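Local coordinates for protein NreA (Staphylococcus aureus subsp. aureus, PDB 6K2H) that probably senses nitrate through a GAF domain and passes the signal on in nitrate-dependent regulation, here studied as a variant altered in its nitrate-binding site, at residues A[11-14]-A[15-19]; A[67-70]-A[71-75]; A[48-51]-A[52-55]. The protein carries 1 engineered substitution. All blocks are in the same frame, centred on the assembly; numbering follows the deposited sequence.

Contact 1. Residues A[11-14]-A[15-19]; sequences RFQE and TLDKI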
ATOM      1  N   ARG A  11       4.938   6.471  16.076  1.00 54.34           N
ATOM      2  CA  ARG A  11       3.682   5.752  16.312  1.00 53.31           C
ATOM      3  C   ARG A  11       3.155   5.127  15.028  1.00 51.17           C
ATOM      4  O   ARG A  11       2.692   3.978  15.041  1.00 43.63           O
ATOM      5  CB  ARG A  11       2.626   6.690  16.906  1.00 60.10           C
ATOM      6  CG  ARG A  11       1.180   6.199  16.889  1.00 66.08           C
ATOM      7  CD  ARG A  11       0.253   7.216  17.543  1.00 73.86           C
ATOM      8  NE  ARG A  11      -1.148   7.057  17.135  1.00 82.66           N
ATOM      9  CZ  ARG A  11      -2.179   7.741  17.638  1.00 98.04           C
ATOM     10  NH1 ARG A  11      -3.413   7.509  17.185  1.00102.57           N
ATOM     11  NH2 ARG A  11      -1.999   8.659  18.591  1.00106.06           N
ATOM     12  N   PHE A  12       3.191   5.884  13.930  1.00 42.13           N
ATOM     13  CA  PHE A  12       2.875   5.266  12.620  1.00 40.97           C
ATOM     14  C   PHE A  12       3.781   4.110  12.309  1.00 33.74           C
ATOM     15  O   PHE A  12       3.247   3.079  11.886  1.00 32.87           O
ATOM     16  CB  PHE A  12       2.866   6.238  11.460  1.00 37.15           C
ATOM     17  CG  PHE A  12       1.510   6.771  11.182  1.00 43.11           C
ATOM     18  CD1 PHE A  12       0.789   6.364  10.063  1.00 48.35           C
ATOM     19  CD2 PHE A  12       0.907   7.649  12.078  1.00 53.02           C
ATOM     20  CE1 PHE A  12      -0.483   6.846   9.835  1.00 50.61           C
ATOM     21  CE2 PHE A  12      -0.376   8.136  11.853  1.00 54.57           C
ATOM     22  CZ  PHE A  12      -1.076   7.730  10.731  1.00 54.50           C
ATOM     23  N   GLN A  13       5.105   4.255  12.455  1.00 32.16           N
ATOM     24  CA  GLN A  13       6.014   3.155  12.107  1.00 32.43           C
ATOM     25  C   GLN A  13       5.748   1.927  12.970  1.00 38.49           C
ATOM     26  O   GLN A  13       5.656   0.808  12.483  1.00 30.84           O
ATOM     27  CB  GLN A  13       7.460   3.558  12.233  1.00 29.65           C
ATOM     28  CG  GLN A  13       8.498   2.513  11.858  1.00 32.06           C
ATOM     29  CD  GLN A  13       8.372   2.097  10.405  1.00 37.26           C
ATOM     30  OE1 GLN A  13       8.034   0.935  10.084  1.00 36.28           O
ATOM     31  NE2 GLN A  13       8.602   3.055   9.508  1.00 31.47           N
ATOM     32  N   GLU A  14       5.647   2.133  14.280  1.00 37.53           N
ATOM     33  CA  GLU A  14       5.532   0.992  15.202  1.00 37.21           C
ATOM     34  C   GLU A  14       4.205   0.283  15.033  1.00 31.30           C
ATOM     35  O   GLU A  14       4.137  -0.967  15.129  1.00 32.30           O
ATOM     36  CB  GLU A  14       5.632   1.452  16.672  1.00 43.15           C
ATOM     37  CG  GLU A  14       7.001   1.909  17.132  1.00 50.60           C
ATOM     38  CD  GLU A  14       6.967   2.646  18.490  1.00 50.14           C
ATOM     39  OE1 GLU A  14       5.868   3.004  19.011  1.00 58.32           O
ATOM     40  OE2 GLU A  14       8.058   2.904  19.016  1.00 54.89           O
ATOM     41  N   THR A  15       3.152   1.054  14.878  1.00 27.32           N
ATOM     42  CA  THR A  15       1.841   0.492  14.642  1.00 32.20           C
ATOM     43  C   THR A  15       1.869  -0.284  13.327  1.00 31.59           C
ATOM     44  O   THR A  15       1.343  -1.388  13.240  1.00 29.48           O
ATOM     45  CB  THR A  15       0.768   1.553  14.561  1.00 37.05           C
ATOM     46  OG1 THR A  15       0.757   2.285  15.793  1.00 46.72           O
ATOM     47  CG2 THR A  15      -0.567   0.933  14.350  1.00 44.30           C
ATOM     48  N   LEU A  16       2.518   0.290  12.309  1.00 25.01           N
ATOM     49  CA  LEU A  16       2.563  -0.430  11.019  1.00 26.30           C
ATOM     50  C   LEU A  16       3.295  -1.723  11.195  1.00 25.04           C
ATOM     51  O   LEU A  16       2.843  -2.747  10.701  1.00 23.78           O
ATOM     52  CB  LEU A  16       3.157   0.442   9.867  1.00 22.69           C
ATOM     53  CG  LEU A  16       3.161  -0.207   8.470  1.00 21.88           C
ATOM     54  CD1 LEU A  16       1.740  -0.450   7.932  1.00 21.02           C
ATOM     55  CD2 LEU A  16       3.984   0.602   7.482  1.00 21.01           C
ATOM     56  N   ASP A  17       4.398  -1.740  11.933  1.00 24.20           N
ATOM     57  CA  ASP A  17       5.142  -2.969  12.102  1.00 28.81           C
ATOM     58  C   ASP A  17       4.345  -4.036  12.851  1.00 27.60           C
ATOM     59  O   ASP A  17       4.403  -5.231  12.505  1.00 29.11           O
ATOM     60  CB  ASP A  17       6.424  -2.742  12.891  1.00 27.81           C
ATOM     61  CG  ASP A  17       7.486  -1.965  12.120  1.00 33.24           C
ATOM     62  OD1 ASP A  17       7.598  -2.027  10.892  1.00 26.58           O
ATOM     63  OD2 ASP A  17       8.325  -1.349  12.808  1.00 33.72           O
ATOM     64  N   LYS A  18       3.618  -3.584  13.869  1.00 30.05           N
ATOM     65  CA  LYS A  18       2.828  -4.487  14.698  1.00 33.32           C
ATOM     66  C   LYS A  18       1.745  -5.119  13.814  1.00 29.43           C
ATOM     67  O   LYS A  18       1.695  -6.348  13.761  1.00 28.27           O
ATOM     68  CB  LYS A  18       2.187  -3.731  15.854  1.00 36.27           C
ATOM     69  CG  LYS A  18       1.403  -4.592  16.851  1.00 38.72           C
ATOM     70  CD  LYS A  18       0.276  -3.775  17.477  1.00 47.28           C
ATOM     71  CE  LYS A  18       0.621  -3.071  18.780  1.00 55.48           C
ATOM     72  NZ  LYS A  18      -0.023  -3.702  19.983  1.00 62.14           N
ATOM     73  N   ILE A  19       0.908  -4.279  13.186  1.00 29.88           N
ATOM     74  CA  ILE A  19      -0.220  -4.704  12.309  1.00 32.56           C
ATOM     75  C   ILE A  19       0.207  -5.643  11.178  1.00 29.76           C
ATOM     76  O   ILE A  19      -0.456  -6.648  10.921  1.00 28.43           O
ATOM     77  CB  ILE A  19      -0.999  -3.513  11.716  1.00 38.24           C
ATOM     78  CG1 ILE A  19      -1.688  -2.742  12.859  1.00 48.81           C
ATOM     79  CG2 ILE A  19      -2.161  -3.968  10.816  1.00 46.45           C
ATOM     80  CD1 ILE A  19      -2.458  -1.522  12.399  1.00 48.05           C
TER
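T15 turns its hydroxyl back onto the previous turn of helix 10-23 and gives a hydrogen bond from OG1 to the carbonyl oxygen of R11, 2.7 Å away. The same oxygen also takes the helical bond from T15 N at 3.0 Å, and the two donors arrive from opposite faces of the carbonyl plane. The torsion explains the reach: with OG1 anti to the carbonyl carbon of T15 (chi1 -59°), the hydroxyl lies beside its own backbone N. Further i to i+4 bonds run from L16 N to F12 O, D17 N to Q13 O and K18 N to E14 O, so the segment is regular alpha helix. The closely packed side belongs to L16, a buried residue whose side chain meets A28 and I30 of strand 27-33, Y46 and S48 of strand 42-48, and L120 of strand 115-124. F12 also reaches I30. The loose side carries R11, E14 and K18, all exposed; R11 is poorly ordered, consistent with a place on the solvent side. Between these sides, the carboxylate of D17 is hydrogen-bonded through OD1 to S48 OG. Chemically, the helix is amphipathic: an apolar side (F12, L16, I19) lies on the sheet, R11, E14 and K18 face outward, D17 turns to S48, and the threonine hydroxyl spends its proton on the backbone carbonyl of R11.

Contact 2. Residues A[67-70]-A[71-75]; sequences AGTV and MKTGK. With EDO (1,2-ethanediol), chain B.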
ATOM      1  N   ALA A  67      -1.540   3.078  -4.892  1.00 25.08           N
ATOM      2  CA  ALA A  67      -1.876   4.155  -3.957  1.00 26.62           C
ATOM      3  C   ALA A  67      -2.713   5.232  -4.678  1.00 26.28           C
ATOM      4  O   ALA A  67      -3.730   5.731  -4.158  1.00 27.06           O
ATOM      5  CB  ALA A  67      -0.638   4.761  -3.360  1.00 27.39           C
ATOM      6  N   GLY A  68      -2.280   5.648  -5.850  1.00 28.95           N
ATOM      7  CA  GLY A  68      -3.046   6.702  -6.521  1.00 29.51           C
ATOM      8  C   GLY A  68      -4.426   6.314  -6.936  1.00 29.01           C
ATOM      9  O   GLY A  68      -5.359   7.142  -6.903  1.00 29.53           O
ATOM     10  N   THR A  69      -4.596   5.068  -7.331  1.00 25.93           N
ATOM     11  CA  THR A  69      -5.918   4.591  -7.707  1.00 28.64           C
ATOM     12  C   THR A  69      -6.835   4.513  -6.489  1.00 27.52           C
ATOM     13  O   THR A  69      -7.962   4.958  -6.539  1.00 27.53           O
ATOM     14  CB  THR A  69      -5.811   3.231  -8.428  1.00 32.15           C
ATOM     15  OG1 THR A  69      -4.912   3.356  -9.560  1.00 33.32           O
ATOM     16  CG2 THR A  69      -7.121   2.717  -8.870  1.00 34.47           C
ATOM     17  N   VAL A  70      -6.342   4.009  -5.387  1.00 26.39           N
ATOM     18  CA  VAL A  70      -7.204   3.902  -4.211  1.00 25.90           C
ATOM     19  C   VAL A  70      -7.613   5.305  -3.727  1.00 26.58           C
ATOM     20  O   VAL A  70      -8.740   5.484  -3.317  1.00 28.10           O
ATOM     21  CB  VAL A  70      -6.517   3.086  -3.119  1.00 23.08           C
ATOM     22  CG1 VAL A  70      -7.310   3.135  -1.797  1.00 23.71           C
ATOM     23  CG2 VAL A  70      -6.357   1.639  -3.547  1.00 22.54           C
ATOM     24  N   MET A  71      -6.676   6.260  -3.761  1.00 28.63           N
ATOM     25  CA  MET A  71      -6.902   7.602  -3.278  1.00 31.22           C
ATOM     26  C   MET A  71      -7.949   8.235  -4.124  1.00 33.74           C
ATOM     27  O   MET A  71      -8.783   8.961  -3.618  1.00 34.00           O
ATOM     28  CB  MET A  71      -5.626   8.454  -3.329  1.00 34.94           C
ATOM     29  CG  MET A  71      -4.627   7.959  -2.338  1.00 38.27           C
ATOM     30  SD  MET A  71      -3.849   9.041  -1.188  1.00 50.40           S
ATOM     31  CE  MET A  71      -5.235  10.072  -0.768  1.00 36.05           C
ATOM     32  N   LYS A  72      -7.910   7.961  -5.395  1.00 33.61           N
ATOM     33  CA  LYS A  72      -8.840   8.553  -6.328  1.00 41.70           C
ATOM     34  C   LYS A  72     -10.199   7.933  -6.221  1.00 42.55           C
ATOM     35  O   LYS A  72     -11.171   8.655  -6.159  1.00 44.24           O
ATOM     36  CB  LYS A  72      -8.352   8.413  -7.771  1.00 46.29           C
ATOM     37  CG  LYS A  72      -9.417   8.884  -8.768  1.00 52.76           C
ATOM     38  CD  LYS A  72      -8.893   9.092 -10.171  1.00 60.04           C
ATOM     39  CE  LYS A  72     -10.014   9.555 -11.104  1.00 67.81           C
ATOM     40  NZ  LYS A  72      -9.948   8.890 -12.439  1.00 75.84           N
ATOM     41  N   THR A  73     -10.281   6.610  -6.223  1.00 36.56           N
ATOM     42  CA  THR A  73     -11.578   5.923  -6.211  1.00 34.68           C
ATOM     43  C   THR A  73     -12.195   5.750  -4.869  1.00 32.36           C
ATOM     44  O   THR A  73     -13.381   5.519  -4.787  1.00 35.62           O
ATOM     45  CB  THR A  73     -11.463   4.468  -6.728  1.00 39.34           C
ATOM     46  OG1 THR A  73     -10.557   3.725  -5.889  1.00 38.72           O
ATOM     47  CG2 THR A  73     -11.000   4.447  -8.121  1.00 40.03           C
ATOM     48  N   GLY A  74     -11.408   5.783  -3.794  1.00 29.70           N
ATOM     49  CA  GLY A  74     -11.934   5.395  -2.503  1.00 28.28           C
ATOM     50  C   GLY A  74     -12.331   3.947  -2.286  1.00 28.74           C
ATOM     51  O   GLY A  74     -13.087   3.628  -1.356  1.00 35.28           O
ATOM     52  N   LYS A  75     -11.801   3.041  -3.119  1.00 29.81           N
ATOM     53  CA  LYS A  75     -12.193   1.633  -3.155  1.00 31.40           C
ATOM     54  C   LYS A  75     -10.933   0.817  -2.953  1.00 26.51           C
ATOM     55  O   LYS A  75      -9.895   1.195  -3.477  1.00 29.92           O
ATOM     56  CB  LYS A  75     -12.786   1.230  -4.536  1.00 34.05           C
ATOM     57  CG  LYS A  75     -14.041   1.971  -4.960  1.00 43.25           C
ATOM     58  CD  LYS A  75     -15.288   1.330  -4.362  1.00 52.85           C
ATOM     59  CE  LYS A  75     -16.378   2.370  -4.038  1.00 59.24           C
ATOM     60  NZ  LYS A  75     -16.819   3.049  -5.282  1.00 60.03           N
TER
HETATM   61  C1  EDO B 201       3.219   2.181  -6.159  1.00 21.81           C
HETATM   62  O1  EDO B 201       4.252   1.548  -5.836  1.00 33.37           O
HETATM   63  C2  EDO B 201       2.072   1.426  -6.262  1.00 25.41           C
HETATM   64  O2  EDO B 201       1.150   2.412  -6.131  1.00 37.36           O
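The carbonyl oxygen of T69 is gripped twice by T73, through backbone N and hydroxyl OG1. The N-H bond, 2.9 Å from T73 N to T69 O, is nearly straight at 170°, whereas OG1 comes from above the carbonyl plane rather than along a lone pair. The hydroxyl stands between T73's own backbone N and carbonyl carbon (chi1 60°), from where it also accepts from K75 N (OG1 to N 3.1 Å), an ST turn. One hydroxyl thus links the last helical turn to K75, two residues past the helix end. G74 leaves the helix with positive phi (67°), yet its N still bonds to V70 O at 2.7 Å. Both V70 methyls, CG1 and CG2, lie 3.6 Å from K75 O. M71 CG comes within 3.0 Å of A67 O, a tight contact. A67 N bonds to O2 of a 1,2-ethanediol, probably from the crystallisation liquor, also held by W44 NE1 and I96 N; this pocket of N-H donors is consistent with the anion site of a nitrate-binding GAF domain. Helix 65-73 packs on the sheet: A67 and M71 on strands 27-33 and 42-48, M71 and V70 on 115-124, V70 also on 77-79.

Contact 3. Residues A[48-51]-A[52-55]; sequences SGNK and NNRF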
ATOM      1  N   SER A  48       7.058  -1.598   6.181  1.00 22.79           N
ATOM      2  CA  SER A  48       7.400  -2.565   7.283  1.00 23.09           C
ATOM      3  C   SER A  48       7.665  -3.860   6.579  1.00 25.11           C
ATOM      4  O   SER A  48       6.951  -4.210   5.601  1.00 23.21           O
ATOM      5  CB  SER A  48       6.274  -2.687   8.281  1.00 23.91           C
ATOM      6  OG  SER A  48       6.541  -3.730   9.211  1.00 25.13           O
ATOM      7  N   GLY A  49       8.717  -4.561   6.985  1.00 21.92           N
ATOM      8  CA  GLY A  49       9.089  -5.791   6.268  1.00 21.06           C
ATOM      9  C   GLY A  49       9.722  -5.554   4.878  1.00 19.77           C
ATOM     10  O   GLY A  49       9.846  -6.480   4.075  1.00 21.25           O
ATOM     11  N   ASN A  50      10.198  -4.366   4.639  1.00 20.54           N
ATOM     12  CA  ASN A  50      10.803  -3.997   3.389  1.00 19.57           C
ATOM     13  C   ASN A  50      12.132  -4.683   3.201  1.00 25.28           C
ATOM     14  O   ASN A  50      12.949  -4.808   4.156  1.00 20.95           O
ATOM     15  CB  ASN A  50      10.965  -2.479   3.248  1.00 20.03           C
ATOM     16  CG  ASN A  50      11.880  -1.861   4.289  1.00 22.22           C
ATOM     17  OD1 ASN A  50      11.646  -1.999   5.502  1.00 22.72           O
ATOM     18  ND2 ASN A  50      12.898  -1.176   3.842  1.00 21.80           N
ATOM     19  N   LYS A  51      12.382  -5.055   1.960  1.00 21.96           N
ATOM     20  CA  LYS A  51      13.677  -5.625   1.600  1.00 23.37           C
ATOM     21  C   LYS A  51      14.719  -4.542   1.318  1.00 26.82           C
ATOM     22  O   LYS A  51      15.925  -4.793   1.491  1.00 24.79           O
ATOM     23  CB  LYS A  51      13.585  -6.557   0.410  1.00 22.81           C
ATOM     24  CG  LYS A  51      12.651  -7.725   0.658  1.00 22.06           C
ATOM     25  CD  LYS A  51      12.784  -8.823  -0.320  1.00 23.85           C
ATOM     26  CE  LYS A  51      12.331  -8.363  -1.712  1.00 24.60           C
ATOM     27  NZ  LYS A  51      12.655  -9.403  -2.701  1.00 24.37           N
ATOM     28  N   ASN A  52      14.307  -3.365   0.825  1.00 21.59           N
ATOM     29  CA  ASN A  52      15.253  -2.352   0.436  1.00 20.40           C
ATOM     30  C   ASN A  52      14.620  -0.996   0.585  1.00 22.19           C
ATOM     31  O   ASN A  52      13.485  -0.891   1.000  1.00 21.20           O
ATOM     32  CB  ASN A  52      15.760  -2.576  -0.986  1.00 21.75           C
ATOM     33  CG  ASN A  52      14.629  -2.628  -1.987  1.00 18.91           C
ATOM     34  OD1 ASN A  52      14.086  -1.579  -2.238  1.00 21.43           O
ATOM     35  ND2 ASN A  52      14.222  -3.847  -2.482  1.00 20.56           N
ATOM     36  N   ASN A  53      15.358   0.070   0.260  1.00 21.91           N
ATOM     37  CA  ASN A  53      14.840   1.429   0.435  1.00 23.86           C
ATOM     38  C   ASN A  53      14.473   2.128  -0.856  1.00 23.66           C
ATOM     39  O   ASN A  53      14.280   3.342  -0.911  1.00 25.43           O
ATOM     40  CB  ASN A  53      15.893   2.248   1.179  1.00 25.62           C
ATOM     41  CG  ASN A  53      16.001   1.846   2.629  1.00 33.68           C
ATOM     42  OD1 ASN A  53      17.074   2.025   3.238  1.00 45.59           O
ATOM     43  ND2 ASN A  53      14.905   1.323   3.218  1.00 27.83           N
ATOM     44  N   ARG A  54      14.396   1.350  -1.903  1.00 24.20           N
ATOM     45  CA  ARG A  54      14.044   1.914  -3.192  1.00 24.17           C
ATOM     46  C   ARG A  54      12.624   2.445  -3.234  1.00 23.18           C
ATOM     47  O   ARG A  54      12.341   3.306  -4.093  1.00 24.43           O
ATOM     48  CB  ARG A  54      14.288   0.915  -4.285  1.00 24.31           C
ATOM     49  CG  ARG A  54      15.726   0.436  -4.333  1.00 27.19           C
ATOM     50  CD  ARG A  54      16.060  -0.177  -5.681  1.00 27.21           C
ATOM     51  NE  ARG A  54      15.480  -1.474  -5.898  1.00 25.67           N
ATOM     52  CZ  ARG A  54      15.884  -2.597  -5.386  1.00 27.11           C
ATOM     53  NH1 ARG A  54      16.912  -2.631  -4.541  1.00 26.71           N
ATOM     54  NH2 ARG A  54      15.248  -3.713  -5.657  1.00 27.11           N
ATOM     55  N   PHE A  55      11.768   2.067  -2.274  1.00 22.45           N
ATOM     56  CA  PHE A  55      10.397   2.620  -2.227  1.00 24.27           C
ATOM     57  C   PHE A  55      10.467   4.129  -2.102  1.00 27.19           C
ATOM     58  O   PHE A  55       9.570   4.835  -2.544  1.00 23.85           O
ATOM     59  CB  PHE A  55       9.602   2.048  -1.049  1.00 22.30           C
ATOM     60  CG  PHE A  55      10.108   2.460   0.266  1.00 24.53           C
ATOM     61  CD1 PHE A  55       9.522   3.578   0.941  1.00 26.09           C
ATOM     62  CD2 PHE A  55      11.133   1.759   0.883  1.00 23.14           C
ATOM     63  CE1 PHE A  55       9.991   3.976   2.186  1.00 26.86           C
ATOM     64  CE2 PHE A  55      11.563   2.143   2.141  1.00 24.62           C
ATOM     65  CZ  PHE A  55      11.024   3.285   2.788  1.00 25.62           C
TER
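N50 and N52 meet across a turn in which strand 42-48 gives way to loop: G49 has positive phi (73°), N52 is extended, and a 3-10 turn takes in R54 and F55. N50 ND2 donates to N52 O at 2.9 Å in a nearly straight bond of 175°. The acceptor lies in the amide plane of N50, but the donor sits well above the carbonyl plane of N52. N50 holds its amide between its own backbone N and carbonyl carbon (chi1 62°), which directs it forward to N52 O. The same ND2 approaches the ring of F55 obliquely, 4.0 Å from CE2. The side chain of N52 turns forward: OD1 accepts from R54 N at 3.0 Å, in the carbonyl plane and on a lone pair, forming an Asx turn. Its ND2 lies over one face of the R54 guanidinium, offset toward the rim, and is hydrogen-bonded to S99 O. K51 NZ is hydrogen-bonded to S101 OG, and its backbone N to E100 OE1. Among the secondary structures, the loop is therefore pinned to the end of helix 96-99 and the residues after it, while F55 packs on W44 and V47 of strand 42-48, whose last residue, S48, pairs with A28 of strand 27-33.

In the fold
From the N terminus, contact 1 comes first, on helix 10-23; contact 3 follows in the loop after strand 42-48, and contact 2 comes last, on helix 65-73. Each is a local contact within one continuous segment, so none encloses a long loop, and the three run in series without nesting or crossing. Contacts 1 and 3 touch, helix 10-23 meeting the end of strand 42-48 through D17 and S48. Contact 2 lies on the other side of the chain's centre from both, with nearest atoms about 12 Å from contact 1 and about 10 Å from contact 3. The antiparallel sheet joins them: helices 10-23 and 65-73 both pack against it, and contact 3 hangs on it through strand 42-48, paired at S48 with A28.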